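Local atomic coordinates of clp gene regulator (ClgR) (Corynebacterium glutamicum, PDB entry 3F52), a protein that probably binds promoter DNA through a helix-turn-helix domain and activates transcription of clp protease genes. Residues 30-35 / 89-94. Residues are numbered along the deposited sequence; the frame is centred on the assembly and turned at random.
Sequences GAALRS and IEAAGS
Ala32 and Ala91 bring the backbones of helices 25-40 and 84-92 to within 5.1 Å, from CA to CA, a close approach that the small side chains allow. The two are the first and last helices of the five-helix, all-alpha DNA-binding domain of the XRE type, so the contact lays the end of the domain against its beginning. The methyl of Ala32 does most of the touching: its CB points at the turn through Glu90 and Ala91, 3.7 Å from the backbone N of Ala91, with CB of Ala91 4.1 Å away. Ala91 also reaches Ala28 and Leu29, one turn earlier on helix 25-40, while Val87 meets Ala32 on the preceding turn of helix 84-92. Leu33, on another side of its helix, turns into the core against Leu73, Val76 and Cys77. Ile89 points away from this seam, and it and Ala92 pack on Ile89 of the second subunit, so helix 84-92 lies between the rest of its domain and that subunit.

Toward the outside, polar residues take over, though each direct touch involves a carbon. Ser94 approaches with its hydroxyl, OG 4.2 Å from CB of Ala31. Glu90 lays its aliphatic part along helix 25-40, CB 4.0 Å from CB of Ala32; with CG anti to the backbone N (chi1 -172°), CG sits 4.1 Å from OG of Ser35, and the bend at chi2 (57°) carries the carboxylate outward. No direct hydrogen bond crosses between the segments. A water links them, donating to OE2 of Glu90 at 2.8 Å and hydrogen-bonding OG of Ser35 at 3.1 Å.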
loop_
_atom_site.group_PDB
_atom_site.type_symbol
_atom_site.label_atom_id
_atom_site.label_comp_id
_atom_site.label_asym_id
_atom_site.label_seq_id
_atom_site.Cartn_x
_atom_site.Cartn_y
_atom_site.Cartn_z
ATOM N N GLY B 30 -2.067 -1.233 8.238
ATOM C CA GLY B 30 -2.093 -0.871 9.676
ATOM C C GLY B 30 -1.888 -2.073 10.585
ATOM O O GLY B 30 -1.169 -2.008 11.581
ATOM N N ALA B 31 -2.527 -3.183 10.251
ATOM C CA ALA B 31 -2.402 -4.415 11.031
ATOM C C ALA B 31 -0.953 -4.935 10.982
ATOM O O ALA B 31 -0.426 -5.399 12.001
ATOM C CB ALA B 31 -3.374 -5.461 10.536
ATOM N N ALA B 32 -0.314 -4.826 9.812
ATOM C CA ALA B 32 1.094 -5.231 9.638
ATOM C C ALA B 32 1.997 -4.363 10.535
ATOM O O ALA B 32 2.810 -4.879 11.298
ATOM C CB ALA B 32 1.497 -5.107 8.188
ATOM N N LEU B 33 1.819 -3.046 10.445
ATOM C CA LEU B 33 2.594 -2.101 11.266
ATOM C C LEU B 33 2.449 -2.407 12.739
ATOM O O LEU B 33 3.444 -2.427 13.470
ATOM C CB LEU B 33 2.171 -0.664 10.979
ATOM C CG LEU B 33 2.655 -0.090 9.627
ATOM C CD1 LEU B 33 1.876 1.173 9.279
ATOM C CD2 LEU B 33 4.189 0.181 9.622
ATOM N N ARG B 34 1.222 -2.666 13.178
ATOM C CA ARG B 34 0.979 -3.015 14.581
ATOM C C ARG B 34 1.753 -4.280 14.987
ATOM O O ARG B 34 2.379 -4.335 16.056
ATOM C CB ARG B 34 -0.514 -3.208 14.855
ATOM C CG ARG B 34 -0.801 -3.479 16.351
ATOM C CD ARG B 34 -2.255 -3.900 16.631
ATOM N NE ARG B 34 -3.254 -3.056 15.961
ATOM C CZ ARG B 34 -4.035 -3.463 14.948
ATOM N NH1 ARG B 34 -4.903 -2.614 14.412
ATOM N NH2 ARG B 34 -3.969 -4.731 14.487
ATOM N N SER B 35 1.735 -5.291 14.119
ATOM C CA SER B 35 2.451 -6.519 14.433
ATOM C C SER B 35 3.989 -6.311 14.449
ATOM O O SER B 35 4.661 -6.867 15.322
ATOM C CB SER B 35 1.998 -7.697 13.551
ATOM O OG SER B 35 2.673 -7.699 12.327
ATOM N N ILE B 89 4.503 -7.029 2.352
ATOM C CA ILE B 89 4.211 -8.427 2.174
ATOM C C ILE B 89 3.410 -8.975 3.383
ATOM O O ILE B 89 2.492 -9.774 3.211
ATOM C CB ILE B 89 5.482 -9.257 1.820
ATOM C CG1 ILE B 89 5.092 -10.579 1.147
ATOM C CG2 ILE B 89 6.343 -9.475 3.027
ATOM C CD1 ILE B 89 4.637 -10.365 -0.292
ATOM N N GLU B 90 3.721 -8.526 4.601
ATOM C CA GLU B 90 2.906 -8.916 5.756
ATOM C C GLU B 90 1.438 -8.454 5.589
ATOM O O GLU B 90 0.494 -9.216 5.876
ATOM C CB GLU B 90 3.488 -8.349 7.064
ATOM C CG GLU B 90 2.813 -8.868 8.350
ATOM C CD GLU B 90 2.852 -10.400 8.467
ATOM O OE1 GLU B 90 3.918 -11.019 8.188
ATOM O OE2 GLU B 90 1.826 -10.995 8.876
ATOM N N ALA B 91 1.265 -7.225 5.112
ATOM C CA ALA B 91 -0.059 -6.661 4.859
ATOM C C ALA B 91 -0.858 -7.523 3.876
ATOM O O ALA B 91 -2.072 -7.718 4.031
ATOM C CB ALA B 91 0.093 -5.259 4.331
ATOM N N ALA B 92 -0.190 -8.128 2.887
ATOM C CA ALA B 92 -0.866 -9.047 1.969
ATOM C C ALA B 92 -1.524 -10.199 2.725
ATOM O O ALA B 92 -2.586 -10.668 2.318
ATOM C CB ALA B 92 0.116 -9.582 0.852
ATOM N N GLY B 93 -0.922 -10.604 3.848
ATOM C CA GLY B 93 -1.470 -11.684 4.666
ATOM C C GLY B 93 -2.780 -11.312 5.337
ATOM O O GLY B 93 -3.478 -12.184 5.815
ATOM N N SER B 94 -3.116 -10.017 5.349
ATOM C CA SER B 94 -4.389 -9.543 5.934
ATOM C C SER B 94 -5.435 -9.073 4.917
ATOM O O SER B 94 -6.379 -8.337 5.294
ATOM C CB SER B 94 -4.113 -8.381 6.869
ATOM O OG SER B 94 -3.473 -8.855 8.029
HETATM O O HOH W 1 0.615 -9.615 10.948
#